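Local atomic coordinates of cell shape-determining protein MreC (Streptococcus pneumoniae, PDB entry 2QF4), a protein that takes part in forming and maintaining cell shape, probably within the elongasome that synthesises peripheral peptidoglycan, and is represented here by its major periplasmic domain. Residues G45-S50 with D71-K76; L63-E68 with V149-D154; F123-I128 with E162-S167. All blocks are in the same frame, centred on the assembly; numbering follows the deposited sequence. Where two conformers were deposited one is given.

Interaction 1: residues G45-S50 with D71-K76; sequences GGLIGS and DKISVK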
loop_
_atom_site.group_PDB
_atom_site.type_symbol
_atom_site.label_atom_id
_atom_site.label_comp_id
_atom_site.label_asym_id
_atom_site.label_seq_id
_atom_site.Cartn_x
_atom_site.Cartn_y
_atom_site.Cartn_z
ATOM N N GLY A 45 6.134 10.875 -1.377
ATOM C CA GLY A 45 7.158 9.821 -1.329
ATOM C C GLY A 45 6.739 8.443 -0.837
ATOM O O GLY A 45 7.547 7.489 -0.887
ATOM N N GLY A 46 5.495 8.298 -0.386
ATOM C CA GLY A 46 5.088 7.055 0.215
ATOM C C GLY A 46 3.772 6.520 -0.304
ATOM O O GLY A 46 2.969 7.213 -0.957
ATOM N N LEU A 47 3.520 5.256 0.025
ATOM C CA LEU A 47 2.279 4.602 -0.403
ATOM C C LEU A 47 1.068 5.191 0.301
ATOM O O LEU A 47 1.036 5.312 1.514
ATOM C CB LEU A 47 2.345 3.117 -0.064
ATOM C CG LEU A 47 1.222 2.261 -0.676
ATOM C CD1 LEU A 47 1.314 2.253 -2.220
ATOM C CD2 LEU A 47 1.246 0.851 -0.090
ATOM N N ILE A 48 0.058 5.544 -0.496
ATOM C CA ILE A 48 -1.215 6.033 0.068
ATOM C C ILE A 48 -2.425 5.214 -0.320
ATOM O O ILE A 48 -3.459 5.375 0.288
ATOM C CB ILE A 48 -1.415 7.548 -0.182
ATOM C CG1 ILE A 48 -1.510 7.912 -1.668
ATOM C CG2 ILE A 48 -0.289 8.343 0.507
ATOM C CD1 ILE A 48 -2.868 7.639 -2.284
ATOM N N GLY A 49 -2.301 4.286 -1.251
ATOM C CA GLY A 49 -3.429 3.492 -1.661
ATOM C C GLY A 49 -3.122 2.613 -2.851
ATOM O O GLY A 49 -1.993 2.526 -3.292
ATOM N N SER A 50 -4.183 1.989 -3.351
ATOM C CA SER A 50 -4.127 1.053 -4.485
ATOM C C SER A 50 -5.236 1.410 -5.449
ATOM O O SER A 50 -6.289 1.880 -5.028
ATOM C CB SER A 50 -4.255 -0.395 -4.006
ATOM O OG SER A 50 -5.394 -0.541 -3.178
ATOM N N ASP A 71 -7.483 -5.822 -0.760
ATOM C CA ASP A 71 -6.676 -5.748 -1.976
ATOM C C ASP A 71 -5.398 -6.572 -1.937
ATOM O O ASP A 71 -4.716 -6.668 -2.959
ATOM C CB ASP A 71 -6.400 -4.302 -2.294
ATOM C CG ASP A 71 -7.683 -3.530 -2.547
ATOM O OD1 ASP A 71 -8.664 -4.140 -3.012
ATOM O OD2 ASP A 71 -7.727 -2.331 -2.217
ATOM N N LYS A 72 -5.069 -7.187 -0.808
ATOM C CA LYS A 72 -3.930 -8.130 -0.738
ATOM C C LYS A 72 -2.666 -7.463 -1.262
ATOM O O LYS A 72 -1.885 -8.067 -2.001
ATOM C CB LYS A 72 -4.238 -9.431 -1.500
ATOM C CG LYS A 72 -5.460 -10.172 -0.937
ATOM C CD LYS A 72 -5.647 -11.543 -1.580
ATOM C CE LYS A 72 -6.944 -12.265 -1.122
ATOM N NZ LYS A 72 -8.119 -11.782 -1.948
ATOM N N ILE A 73 -2.423 -6.238 -0.800
ATOM C CA ILE A 73 -1.243 -5.507 -1.179
ATOM C C ILE A 73 -0.035 -6.112 -0.474
ATOM O O ILE A 73 0.027 -6.153 0.755
ATOM C CB ILE A 73 -1.335 -4.009 -0.832
ATOM C CG1 ILE A 73 -2.506 -3.344 -1.566
ATOM C CG2 ILE A 73 -0.015 -3.294 -1.187
ATOM C CD1 ILE A 73 -2.918 -2.001 -0.902
ATOM N N SER A 74 0.927 -6.592 -1.255
ATOM C CA SER A 74 2.154 -7.176 -0.734
ATOM C C SER A 74 3.064 -6.133 -0.112
ATOM O O SER A 74 3.308 -5.095 -0.717
ATOM C CB SER A 74 2.874 -7.854 -1.921
ATOM O OG SER A 74 4.220 -8.190 -1.616
ATOM N N VAL A 75 3.574 -6.420 1.084
ATOM C CA VAL A 75 4.551 -5.597 1.773
ATOM C C VAL A 75 5.671 -6.474 2.275
ATOM O O VAL A 75 5.552 -7.685 2.374
ATOM C CB VAL A 75 3.912 -4.789 2.955
ATOM C CG1 VAL A 75 2.924 -3.775 2.395
ATOM C CG2 VAL A 75 3.256 -5.689 4.003
ATOM N N LYS A 76 6.765 -5.802 2.600
ATOM C CA LYS A 76 7.892 -6.470 3.210
ATOM C C LYS A 76 8.477 -5.577 4.292
ATOM O O LYS A 76 8.409 -4.357 4.278
ATOM C CB LYS A 76 8.942 -6.887 2.176
ATOM C CG LYS A 76 9.571 -5.773 1.450
ATOM C CD LYS A 76 10.496 -6.258 0.333
ATOM C CE LYS A 76 11.068 -5.087 -0.425
ATOM N NZ LYS A 76 11.996 -5.542 -1.514
HETATM O O HOH W 1 -7.366 -1.544 -4.900
#

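Interaction 2: residues L63-E68 with V149-D154; sequences LLTNTE and VKLSAD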
loop_
_atom_site.group_PDB
_atom_site.type_symbol
_atom_site.label_atom_id
_atom_site.label_comp_id
_atom_site.label_asym_id
_atom_site.label_seq_id
_atom_site.Cartn_x
_atom_site.Cartn_y
_atom_site.Cartn_z
ATOM N N LEU A 63 -7.857 4.053 -0.343
ATOM C CA LEU A 63 -6.818 4.498 0.562
ATOM C C LEU A 63 -6.423 3.403 1.569
ATOM O O LEU A 63 -7.204 2.535 1.931
ATOM C CB LEU A 63 -7.234 5.797 1.286
ATOM C CG LEU A 63 -7.439 7.009 0.348
ATOM C CD1 LEU A 63 -7.919 8.220 1.164
ATOM C CD2 LEU A 63 -6.152 7.395 -0.369
ATOM N N LEU A 64 -5.232 3.548 2.115
ATOM C CA LEU A 64 -4.728 2.592 3.106
ATOM C C LEU A 64 -5.366 2.704 4.477
ATOM O O LEU A 64 -5.164 1.833 5.319
ATOM C CB LEU A 64 -3.216 2.771 3.291
ATOM C CG LEU A 64 -2.313 2.433 2.107
ATOM C CD1 LEU A 64 -0.846 2.548 2.577
ATOM C CD2 LEU A 64 -2.592 1.055 1.511
ATOM N N THR A 65 -6.112 3.764 4.726
ATOM C CA THR A 65 -6.735 3.996 6.032
ATOM C C THR A 65 -8.118 3.355 6.183
ATOM O O THR A 65 -8.751 3.549 7.201
ATOM C CB THR A 65 -6.783 5.494 6.286
ATOM O OG1 THR A 65 -7.385 6.132 5.150
ATOM C CG2 THR A 65 -5.368 6.054 6.505
ATOM N N ASN A 66 -8.545 2.546 5.208
ATOM C CA ASN A 66 -9.779 1.789 5.348
ATOM C C ASN A 66 -9.675 0.693 6.389
ATOM O O ASN A 66 -8.687 -0.024 6.473
ATOM C CB ASN A 66 -10.215 1.239 4.015
ATOM C CG ASN A 66 -10.797 2.308 3.173
ATOM O OD1 ASN A 66 -11.889 2.815 3.477
ATOM N ND2 ASN A 66 -10.093 2.702 2.131
ATOM N N THR A 67 -10.713 0.569 7.196
ATOM C CA THR A 67 -10.751 -0.404 8.282
ATOM C C THR A 67 -10.414 -1.809 7.803
ATOM O O THR A 67 -9.547 -2.469 8.371
ATOM C CB THR A 67 -12.129 -0.390 8.959
ATOM O OG1 THR A 67 -12.383 0.941 9.411
ATOM C CG2 THR A 67 -12.167 -1.399 10.115
ATOM N N GLU A 68 -11.108 -2.257 6.761
ATOM C CA GLU A 68 -10.857 -3.533 6.142
ATOM C C GLU A 68 -10.348 -3.301 4.729
ATOM O O GLU A 68 -10.839 -2.422 4.036
ATOM C CB GLU A 68 -12.156 -4.346 6.060
ATOM C CG GLU A 68 -12.693 -4.775 7.386
ATOM C CD GLU A 68 -11.964 -5.948 7.976
ATOM O OE1 GLU A 68 -11.025 -6.513 7.400
ATOM O OE2 GLU A 68 -12.395 -6.373 9.063
ATOM N N VAL A 149 1.769 -0.923 11.870
ATOM C CA VAL A 149 2.691 -0.053 11.191
ATOM C C VAL A 149 2.186 1.395 11.193
ATOM O O VAL A 149 1.014 1.666 10.920
ATOM C CB VAL A 149 2.891 -0.545 9.745
ATOM C CG1 VAL A 149 3.687 0.426 8.854
ATOM C CG2 VAL A 149 3.551 -1.930 9.726
ATOM N N LYS A 150 3.101 2.307 11.469
ATOM C CA LYS A 150 2.813 3.739 11.371
ATOM C C LYS A 150 3.129 4.185 9.950
ATOM O O LYS A 150 4.265 4.103 9.510
ATOM C CB LYS A 150 3.658 4.523 12.372
ATOM C CG LYS A 150 3.397 6.006 12.323
ATOM C CD LYS A 150 4.235 6.797 13.283
ATOM C CE LYS A 150 3.675 8.208 13.491
ATOM N NZ LYS A 150 4.355 8.910 14.588
ATOM N N LEU A 151 2.117 4.678 9.258
ATOM C CA LEU A 151 2.273 5.134 7.870
ATOM C C LEU A 151 3.167 6.331 7.774
ATOM O O LEU A 151 3.072 7.248 8.583
ATOM C CB LEU A 151 0.893 5.453 7.281
ATOM C CG LEU A 151 -0.055 4.260 7.085
ATOM C CD1 LEU A 151 -1.453 4.697 6.726
ATOM C CD2 LEU A 151 0.509 3.335 6.017
ATOM N N SER A 152 4.038 6.351 6.785
ATOM C CA SER A 152 4.892 7.534 6.615
ATOM C C SER A 152 4.324 8.613 5.697
ATOM O O SER A 152 4.844 9.727 5.697
ATOM C CB SER A 152 6.292 7.146 6.213
ATOM O OG SER A 152 6.240 6.293 5.125
ATOM N N ALA A 153 3.273 8.320 4.946
ATOM C CA ALA A 153 2.632 9.296 4.085
ATOM C C ALA A 153 1.124 9.254 4.247
ATOM O O ALA A 153 0.533 8.259 4.665
ATOM C CB ALA A 153 2.983 8.995 2.682
ATOM N N ASP A 154 0.492 10.360 3.885
ATOM C CA ASP A 154 -0.959 10.425 3.769
ATOM C C ASP A 154 -1.330 11.428 2.698
ATOM O O ASP A 154 -0.456 11.965 2.002
ATOM C CB ASP A 154 -1.655 10.715 5.110
ATOM C CG ASP A 154 -1.334 12.073 5.658
ATOM O OD1 ASP A 154 -1.198 12.205 6.900
ATOM O OD2 ASP A 154 -1.206 13.036 4.871
#

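Interaction 3: residues F123-I128 with E162-S167; sequences FNVADI and ELVGNS. With EDO (1,2-ethanediol), chain E.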
loop_
_atom_site.group_PDB
_atom_site.type_symbol
_atom_site.label_atom_id
_atom_site.label_comp_id
_atom_site.label_asym_id
_atom_site.label_seq_id
_atom_site.Cartn_x
_atom_site.Cartn_y
_atom_site.Cartn_z
ATOM N N PHE A 123 -0.440 -6.182 -7.039
ATOM C CA PHE A 123 0.129 -4.823 -6.969
ATOM C C PHE A 123 1.628 -4.990 -6.926
ATOM O O PHE A 123 2.275 -4.775 -5.930
ATOM C CB PHE A 123 -0.472 -4.092 -5.789
ATOM C CG PHE A 123 -1.943 -3.827 -5.965
ATOM C CD1 PHE A 123 -2.371 -2.819 -6.802
ATOM C CD2 PHE A 123 -2.891 -4.598 -5.342
ATOM C CE1 PHE A 123 -3.703 -2.595 -7.032
ATOM C CE2 PHE A 123 -4.242 -4.368 -5.565
ATOM C CZ PHE A 123 -4.641 -3.366 -6.417
ATOM N N ASN A 124 2.168 -5.362 -8.078
ATOM C CA ASN A 124 3.488 -5.966 -8.191
ATOM C C ASN A 124 4.615 -4.981 -8.389
ATOM O O ASN A 124 5.455 -5.149 -9.227
ATOM C CB ASN A 124 3.496 -7.082 -9.264
ATOM C CG ASN A 124 3.235 -6.604 -10.672
ATOM O OD1 ASN A 124 2.684 -5.548 -10.882
ATOM N ND2 ASN A 124 3.683 -7.381 -11.657
ATOM N N VAL A 125 4.652 -3.932 -7.562
ATOM C CA VAL A 125 5.736 -2.965 -7.556
ATOM C C VAL A 125 6.315 -2.911 -6.153
ATOM O O VAL A 125 5.647 -2.511 -5.215
ATOM C CB VAL A 125 5.327 -1.540 -8.039
ATOM C CG1 VAL A 125 3.977 -1.132 -7.526
ATOM C CG2 VAL A 125 6.386 -0.507 -7.740
ATOM N N ALA A 126 7.577 -3.273 -6.050
ATOM C CA ALA A 126 8.289 -3.342 -4.796
ATOM C C ALA A 126 8.974 -2.025 -4.423
ATOM O O ALA A 126 9.177 -1.153 -5.266
ATOM C CB ALA A 126 9.334 -4.485 -4.870
ATOM N N ASP A 127 9.303 -1.892 -3.136
ATOM C CA ASP A 127 10.232 -0.899 -2.607
ATOM C C ASP A 127 9.655 0.492 -2.399
ATOM O O ASP A 127 10.371 1.403 -2.026
ATOM C CB ASP A 127 11.541 -0.847 -3.440
ATOM C CG ASP A 127 12.224 -2.195 -3.525
ATOM O OD1 ASP A 127 12.261 -2.944 -2.557
ATOM O OD2 ASP A 127 12.740 -2.532 -4.615
ATOM N N ILE A 128 8.359 0.666 -2.554
ATOM C CA ILE A 128 7.735 1.933 -2.245
ATOM C C ILE A 128 7.632 2.037 -0.713
ATOM O O ILE A 128 7.149 1.103 -0.068
ATOM C CB ILE A 128 6.326 2.024 -2.834
ATOM C CG1 ILE A 128 6.361 1.919 -4.356
ATOM C CG2 ILE A 128 5.637 3.318 -2.387
ATOM C CD1 ILE A 128 4.976 1.698 -4.988
ATOM N N GLU A 162 0.423 10.216 -7.649
ATOM C CA GLU A 162 1.147 9.474 -8.657
ATOM C C GLU A 162 0.797 7.994 -8.616
ATOM O O GLU A 162 0.938 7.338 -7.602
ATOM C CB GLU A 162 2.647 9.660 -8.452
ATOM C CG GLU A 162 3.473 9.037 -9.575
ATOM C CD GLU A 162 4.945 9.267 -9.406
ATOM O OE1 GLU A 162 5.344 10.287 -8.822
ATOM O OE2 GLU A 162 5.723 8.461 -9.897
ATOM N N LEU A 163 0.317 7.466 -9.723
ATOM C CA LEU A 163 0.076 6.037 -9.892
ATOM C C LEU A 163 1.353 5.408 -10.427
ATOM O O LEU A 163 2.052 5.985 -11.263
ATOM C CB LEU A 163 -1.041 5.808 -10.899
ATOM C CG LEU A 163 -2.399 6.410 -10.572
ATOM C CD1 LEU A 163 -3.371 6.077 -11.681
ATOM C CD2 LEU A 163 -2.876 5.963 -9.170
ATOM N N VAL A 164 1.671 4.206 -9.933
ATOM C CA VAL A 164 2.937 3.522 -10.286
ATOM C C VAL A 164 2.606 2.044 -10.493
ATOM O O VAL A 164 1.996 1.390 -9.649
ATOM C CB VAL A 164 3.996 3.670 -9.171
ATOM C CG1 VAL A 164 5.339 3.011 -9.553
ATOM C CG2 VAL A 164 4.264 5.149 -8.805
ATOM N N GLY A 165 3.052 1.499 -11.620
ATOM C CA GLY A 165 2.908 0.075 -11.919
ATOM C C GLY A 165 4.201 -0.509 -12.469
ATOM O O GLY A 165 5.052 0.201 -12.934
ATOM N N ASN A 166 4.345 -1.820 -12.386
ATOM C CA ASN A 166 5.492 -2.511 -12.935
ATOM C C ASN A 166 5.359 -2.487 -14.434
ATOM O O ASN A 166 4.304 -2.791 -14.945
ATOM C CB ASN A 166 5.478 -3.968 -12.430
ATOM C CG ASN A 166 6.803 -4.645 -12.549
ATOM O OD1 ASN A 166 7.487 -4.534 -13.564
ATOM N ND2 ASN A 166 7.148 -5.413 -11.546
ATOM N N SER A 167 6.428 -2.139 -15.148
ATOM C CA SER A 167 6.372 -2.127 -16.589
ATOM C C SER A 167 6.853 -3.381 -17.281
ATOM O O SER A 167 6.726 -3.486 -18.509
ATOM C CB SER A 167 7.114 -0.920 -17.123
ATOM O OG SER A 167 8.455 -1.057 -16.822
HETATM C C1 EDO E . 10.596 3.240 -5.544
HETATM O O1 EDO E . 10.187 3.675 -4.246
HETATM C C2 EDO E . 9.918 1.918 -5.872
HETATM O O2 EDO E . 9.206 2.063 -7.104
HETATM O O HOH W 2 2.551 -2.927 -10.373
#

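Interaction 1: residues G45-S50 with D71-K76
Ser50 OG has Asp71 OD2 and a water beside it: Ser50 OG is hydrogen-bonded to water 1 at 2.8 Å, and the same water donates a weak bond to Asp71 OD2. The two side-chain oxygens also approach each other directly, with Ser50 OG 3.1 Å from Asp71 OD2, so serine, carboxylate and water form a small three-cornered polar cluster in which OD2 is the carboxylate oxygen that does the touching. Asp71 is partly exposed at this end, whereas Ser50 is buried and Phe123 packs against both. The cluster lies beside the apolar contacts of Ile73. Together they join the two six-stranded antiparallel barrels of an alpha-lytic-protease-like fold: strand 46-54 belongs to the first, and residues 71-73 lead from the connection between them into strand 74-79 of the second. Ile73 bridges the distance with two branches. Its CD1 methyl reaches the serine and rests 3.7 Å from Ser50 CB, while CG2, anti to the backbone N of Ile73, is directed at Leu47, where the looser apolar contact measures 4.5 Å from Ile73 CG2 to Leu47 CD2. With CG anti to its own backbone N (chi1 -170°), Leu47 extends toward the second barrel, and CD2 is the methyl nearest the isoleucine. Between Leu47 and Ser50, Ile48 and Gly49 both face Ala41, making a classic beta bulge in strand 46-54.

Interaction 2: residues L63-E68 with V149-D154
Leu64 and Thr65 occupy the two central positions of a type I beta turn running from Leu63 to Asn66, and from there both meet Leu151 at the end of strand 146-151; the backbones stay well apart, the nearest CA atoms being those of Leu64 and Asp154 at 8.7 Å. Leu151 carries nearly all of the contact on its side and divides its two delta methyls between the two turn residues. Its CD2 meets Leu64 CD1 methyl to methyl at 3.8 Å, and its CD1 lies 4.1 Å from Thr65 CG2, the two side chains crossing obliquely in each pair. The threonine presents its methyl because CG2 stands anti to the carbonyl carbon, which places OG1 (chi1 52°) between the backbone N and that carbon; only the apolar branch touches the leucine. Behind the contact, the turn is tied by its own side chain: Asn66 ND2 donates to Leu63 O at 2.9 Å, a noticeably bent bond (144° at the hydrogen) with the donor tilted from the carbonyl plane. Tyr91 of strand 82-92 packs on both Thr65 and Leu151, while Leu64 also packs on Leu47, Ile73 and Ile88. This is plain apolar packing between the two barrels of the chymotrypsin-like fold: the turn that leaves strand 59-63 of the first barrel is laid against a strand end of the second.

Interaction 3: residues F123-I128 with E162-S167
Asn166 uses its amide to grip the backbone of residues 123-128: ND2 donates to Asn124 O at 2.9 Å, a short bond with the N-H pointing almost straight at the oxygen (167°). The acceptor lies in the amide plane of Asn166, and the donor arrives nearly end-on to the carbonyl. With CG anti to the backbone N (chi1 -161°), the Asn166 side chain reaches out from the end of strand 160-166 to that carbonyl. The carbonyl belongs to the central residue of an inverse gamma turn, in which Val125 N bonds weakly to Phe123 O.

The side chain of Asn124 adds a second link. It crosses that of Asn166 at about a right angle, with the two amide planes 39° apart, setting OD1 3.6 Å from Asn166 CB, and water 2 donates to Asn124 OD1 at 2.7 Å while accepting from Asn166 N. Asn38 ND2 also donates to this OD1, so the oxygen receives two bonds. Asn166 OD1, for its part, accepts from Lys168 N.

Val125 and Val164 form the apolar half of the contact. In one of the two conformers modelled for each valine, Val125 CG2 comes within 4.1 Å of Val164 CG1, the two side chains crossing at about a right angle, and Val125 CG1 faces Val164 O at 3.8 Å. Leu40 covers Val125 from the first barrel, and Thr6 and Thr8 lie against Val164. A 1,2-ethanediol, probably from the crystallisation liquor, sits beside Val125 and Ile128 and donates to Asp127 O.

Strand 160-166 completes the first barrel after the chain has built the second, and the turn at Asn124 and Val125 leads into strand 126-137 of that second barrel, in a double-barrel fold of the alpha-lytic protease type.

All three contacts join the two beta-barrels. The centre of interaction 1 lies about 1 Å from the centre of the chain and about 9 Å from the centres of interactions 2 and 3, which lie on opposite sides of the chain's centre, about 17 Å apart between centres and about 7 Å between nearest atoms. Interaction 1 touches both. Toward interaction 2, Ile48 O is 3.1 Å from Leu64 N, a probable hydrogen bond. Toward interaction 3, Lys76 NZ forms a salt bridge with Asp127 OD1 at 2.8 Å, and Ile128 CG2 packs 3.7 Å from Leu47 N.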